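Local coordinates for NAD-dependent protein deacylase 2 (Archaeoglobus fulgidus, PDB 4TWJ), which removes acetyl and other acyl groups from protein lysines in an NAD-dependent reaction, acting on the chromatin protein Alba among others, at residues D122-L127 with Y156-R161. Residues are numbered along the deposited sequence; the frame is centred on the assembly and turned at random.
With ZN (zinc ion), chain C.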
ATOM      1  N   ASP A 122      -2.257  -5.816  12.147  1.00 18.77           N
ATOM      2  CA  ASP A 122      -1.852  -5.459  13.514  1.00 19.20           C
ATOM      3  C   ASP A 122      -2.883  -5.787  14.598  1.00 18.08           C
ATOM      4  O   ASP A 122      -2.523  -6.256  15.678  1.00 17.38           O
ATOM      5  CB  ASP A 122      -1.529  -3.961  13.582  1.00 20.41           C
ATOM      6  CG  ASP A 122      -0.723  -3.593  14.809  1.00 21.80           C
ATOM      7  OD1 ASP A 122       0.280  -4.281  15.090  1.00 23.58           O
ATOM      8  OD2 ASP A 122      -1.092  -2.615  15.490  1.00 23.58           O
ATOM      9  N   LYS A 123      -4.153  -5.516  14.311  1.00 17.33           N
ATOM     10  CA  LYS A 123      -5.239  -5.747  15.260  1.00 17.19           C
ATOM     11  C   LYS A 123      -6.282  -6.668  14.635  1.00 15.84           C
ATOM     12  O   LYS A 123      -6.467  -6.660  13.419  1.00 15.46           O
ATOM     13  CB  LYS A 123      -5.895  -4.424  15.656  1.00 18.59           C
ATOM     14  CG  LYS A 123      -4.944  -3.383  16.233  1.00 19.91           C
ATOM     15  CD  LYS A 123      -4.438  -3.752  17.620  1.00 21.16           C
ATOM     16  CE  LYS A 123      -5.523  -3.617  18.679  1.00 22.42           C
ATOM     17  NZ  LYS A 123      -4.977  -3.688  20.062  1.00 23.30           N
ATOM     18  N   LEU A 124      -6.951  -7.459  15.473  1.00 14.36           N
ATOM     19  CA  LEU A 124      -7.937  -8.433  15.011  1.00 13.95           C
ATOM     20  C   LEU A 124      -9.124  -8.502  15.964  1.00 14.07           C
ATOM     21  O   LEU A 124      -9.018  -8.108  17.128  1.00 14.09           O
ATOM     22  CB  LEU A 124      -7.305  -9.824  14.882  1.00 13.50           C
ATOM     23  CG  LEU A 124      -5.960  -9.912  14.155  1.00 13.05           C
ATOM     24  CD1 LEU A 124      -4.791  -9.744  15.119  1.00 12.90           C
ATOM     25  CD2 LEU A 124      -5.838 -11.238  13.417  1.00 12.98           C
ATOM     26  N   ASP A 125     -10.247  -9.000  15.454  1.00 14.19           N
ATOM     27  CA  ASP A 125     -11.479  -9.128  16.229  1.00 14.59           C
ATOM     28  C   ASP A 125     -12.126 -10.480  15.988  1.00 14.71           C
ATOM     29  O   ASP A 125     -12.156 -10.963  14.858  1.00 14.94           O
ATOM     30  CB  ASP A 125     -12.486  -8.060  15.814  1.00 14.75           C
ATOM     31  CG  ASP A 125     -11.965  -6.661  16.011  1.00 14.96           C
ATOM     32  OD1 ASP A 125     -12.063  -6.139  17.140  1.00 15.64           O
ATOM     33  OD2 ASP A 125     -11.462  -6.076  15.032  1.00 15.23           O
ATOM     34  N   CYS A 126     -12.665 -11.080  17.044  1.00 14.82           N
ATOM     35  CA  CYS A 126     -13.528 -12.243  16.886  1.00 14.86           C
ATOM     36  C   CYS A 126     -14.926 -11.769  16.501  1.00 15.51           C
ATOM     37  O   CYS A 126     -15.542 -10.990  17.232  1.00 15.46           O
ATOM     38  CB  CYS A 126     -13.597 -13.043  18.174  1.00 14.73           C
ATOM     39  SG  CYS A 126     -14.779 -14.402  18.126  1.00 14.36           S
ATOM     40  N   LEU A 127     -15.432 -12.246  15.367  1.00 16.41           N
ATOM     41  CA  LEU A 127     -16.744 -11.816  14.875  1.00 17.45           C
ATOM     42  C   LEU A 127     -17.912 -12.333  15.716  1.00 18.15           C
ATOM     43  O   LEU A 127     -19.013 -11.782  15.640  1.00 18.98           O
ATOM     44  CB  LEU A 127     -16.945 -12.247  13.420  1.00 17.64           C
ATOM     45  CG  LEU A 127     -15.913 -11.765  12.397  1.00 17.92           C
ATOM     46  CD1 LEU A 127     -16.389 -12.107  10.992  1.00 17.91           C
ATOM     47  CD2 LEU A 127     -15.641 -10.273  12.518  1.00 18.23           C
ATOM     48  N   TYR A 156     -13.774 -19.863  14.993  1.00 15.10           N
ATOM     49  CA  TYR A 156     -12.893 -19.848  13.831  1.00 15.44           C
ATOM     50  C   TYR A 156     -12.905 -18.481  13.130  1.00 15.05           C
ATOM     51  O   TYR A 156     -12.187 -18.294  12.150  1.00 14.98           O
ATOM     52  CB  TYR A 156     -13.333 -20.922  12.822  1.00 16.21           C
ATOM     53  CG  TYR A 156     -12.854 -22.326  13.123  1.00 17.19           C
ATOM     54  CD1 TYR A 156     -11.809 -22.896  12.399  1.00 17.52           C
ATOM     55  CD2 TYR A 156     -13.455 -23.094  14.115  1.00 17.91           C
ATOM     56  CE1 TYR A 156     -11.367 -24.184  12.663  1.00 18.20           C
ATOM     57  CE2 TYR A 156     -13.023 -24.381  14.383  1.00 18.36           C
ATOM     58  CZ  TYR A 156     -11.978 -24.921  13.654  1.00 18.49           C
ATOM     59  OH  TYR A 156     -11.543 -26.202  13.916  1.00 19.73           O
ATOM     60  N   TYR A 157     -13.709 -17.536  13.618  1.00 14.47           N
ATOM     61  CA  TYR A 157     -13.908 -16.255  12.929  1.00 14.36           C
ATOM     62  C   TYR A 157     -13.128 -15.105  13.562  1.00 13.59           C
ATOM     63  O   TYR A 157     -13.712 -14.107  13.995  1.00 13.59           O
ATOM     64  CB  TYR A 157     -15.400 -15.916  12.857  1.00 14.81           C
ATOM     65  CG  TYR A 157     -16.162 -16.813  11.917  1.00 15.56           C
ATOM     66  CD1 TYR A 157     -16.651 -18.046  12.339  1.00 16.15           C
ATOM     67  CD2 TYR A 157     -16.374 -16.438  10.599  1.00 15.95           C
ATOM     68  CE1 TYR A 157     -17.348 -18.873  11.473  1.00 16.62           C
ATOM     69  CE2 TYR A 157     -17.063 -17.256   9.728  1.00 16.38           C
ATOM     70  CZ  TYR A 157     -17.546 -18.471  10.163  1.00 16.76           C
ATOM     71  OH  TYR A 157     -18.236 -19.278   9.284  1.00 18.01           O
ATOM     72  N   VAL A 158     -11.806 -15.249  13.604  1.00 12.84           N
ATOM     73  CA  VAL A 158     -10.922 -14.155  13.996  1.00 12.72           C
ATOM     74  C   VAL A 158     -10.550 -13.394  12.732  1.00 12.59           C
ATOM     75  O   VAL A 158      -9.819 -13.908  11.881  1.00 12.23           O
ATOM     76  CB  VAL A 158      -9.644 -14.654  14.694  1.00 12.89           C
ATOM     77  CG1 VAL A 158      -8.726 -13.480  15.033  1.00 12.82           C
ATOM     78  CG2 VAL A 158     -10.002 -15.443  15.944  1.00 13.04           C
ATOM     79  N   LYS A 159     -11.071 -12.176  12.612  1.00 12.86           N
ATOM     80  CA  LYS A 159     -10.879 -11.364  11.415  1.00 13.21           C
ATOM     81  C   LYS A 159      -9.878 -10.243  11.695  1.00 12.88           C
ATOM     82  O   LYS A 159     -10.074  -9.470  12.628  1.00 12.56           O
ATOM     83  CB  LYS A 159     -12.210 -10.759  10.966  1.00 13.91           C
ATOM     84  CG  LYS A 159     -12.146 -10.060   9.614  1.00 14.57           C
ATOM     85  CD  LYS A 159     -13.388  -9.231   9.351  1.00 15.24           C
ATOM     86  CE  LYS A 159     -13.286  -8.513   8.015  1.00 15.58           C
ATOM     87  NZ  LYS A 159     -12.375  -7.336   8.074  1.00 15.74           N
ATOM     88  N   PRO A 160      -8.811 -10.144  10.882  1.00 12.63           N
ATOM     89  CA  PRO A 160      -7.912  -9.011  11.068  1.00 12.74           C
ATOM     90  C   PRO A 160      -8.591  -7.721  10.636  1.00 12.97           C
ATOM     91  O   PRO A 160      -9.511  -7.758   9.814  1.00 12.47           O
ATOM     92  CB  PRO A 160      -6.736  -9.343  10.149  1.00 12.88           C
ATOM     93  CG  PRO A 160      -7.326 -10.174   9.068  1.00 12.95           C
ATOM     94  CD  PRO A 160      -8.477 -10.923   9.675  1.00 12.95           C
ATOM     95  N   ARG A 161      -8.140  -6.590  11.173  1.00 13.34           N
ATOM     96  CA  ARG A 161      -8.685  -5.287  10.782  1.00 13.92           C
ATOM     97  C   ARG A 161      -8.112  -4.852   9.432  1.00 13.95           C
ATOM     98  O   ARG A 161      -7.486  -3.796   9.291  1.00 14.17           O
ATOM     99  CB  ARG A 161      -8.454  -4.249  11.880  1.00 14.61           C
ATOM    100  CG  ARG A 161      -9.299  -4.537  13.101  1.00 15.35           C
ATOM    101  CD  ARG A 161      -9.257  -3.421  14.124  1.00 16.11           C
ATOM    102  NE  ARG A 161      -9.908  -3.846  15.360  1.00 17.14           N
ATOM    103  CZ  ARG A 161      -9.840  -3.197  16.520  1.00 18.09           C
ATOM    104  NH1 ARG A 161      -9.152  -2.062  16.628  1.00 18.80           N
ATOM    105  NH2 ARG A 161     -10.469  -3.685  17.583  1.00 18.65           N
TER
HETATM  106 ZN    ZN C 301     -14.715 -15.090  20.347  1.00 15.18          ZN
HETATM  107  O   HOH W   1     -11.739  -7.115  12.529  1.00 15.82           O
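Asp125 and Arg161 face each other side-on across two antiparallel strands, the carboxylate and guanidinium planes only 10° apart. NE of Arg161 donates to Asp125 OD2 at 2.7 Å and its NH2 to Asp125 OD1 at 3.0 Å; both bonds are nearly straight and use the syn lone pair of each oxygen. The arginine reaches the carboxylate because its chain runs extended from CG to NE, while CB of Lys123 lies over one face of the guanidinium. A water donates to Asp125 OD2 and to Lys159 O, giving OD2 a second partner and linking the carboxylate to the backbone of strand 158-160. Replacing the carboxylate by an alanine's methyl group would probably leave the Arg161 guanidinium without its charge mate and freer to turn.

Between the two strands, Asp125 and Lys159 form a hydrogen-bonded antiparallel pair, with N to O distances of 2.9 Å from Asp125 N to Lys159 O and 2.8 Å from Lys159 N to Asp125 O. Arg161 N to Lys123 O and Leu127 N to Tyr157 O extend the ladder at its two ends. Just past the end of strand 123-126, CD2 of Leu127 rests 3.8 Å from CB of Lys159, whose ammonium goes on to Val162 O and Glu167. On the face of Leu124, Val158 and Pro160 the contacts are apolar: Leu124 CD2 packs 3.9 Å from Pro160 CB, its CB meets Val158 CG1, and Trp64 of helix 60-73 covers Leu124 and Pro160.

From this same face Cys126 sends SG, anti to its backbone N (chi1 174°), to the zinc ion at 2.3 Å; Cys129, Cys150 and Cys153 complete the four-cysteine site. Strands 132-134, 123-126 and 158-162 form the three-stranded antiparallel sheet of the sirtuin zinc-binding module, set apart from the Rossmann-fold domain.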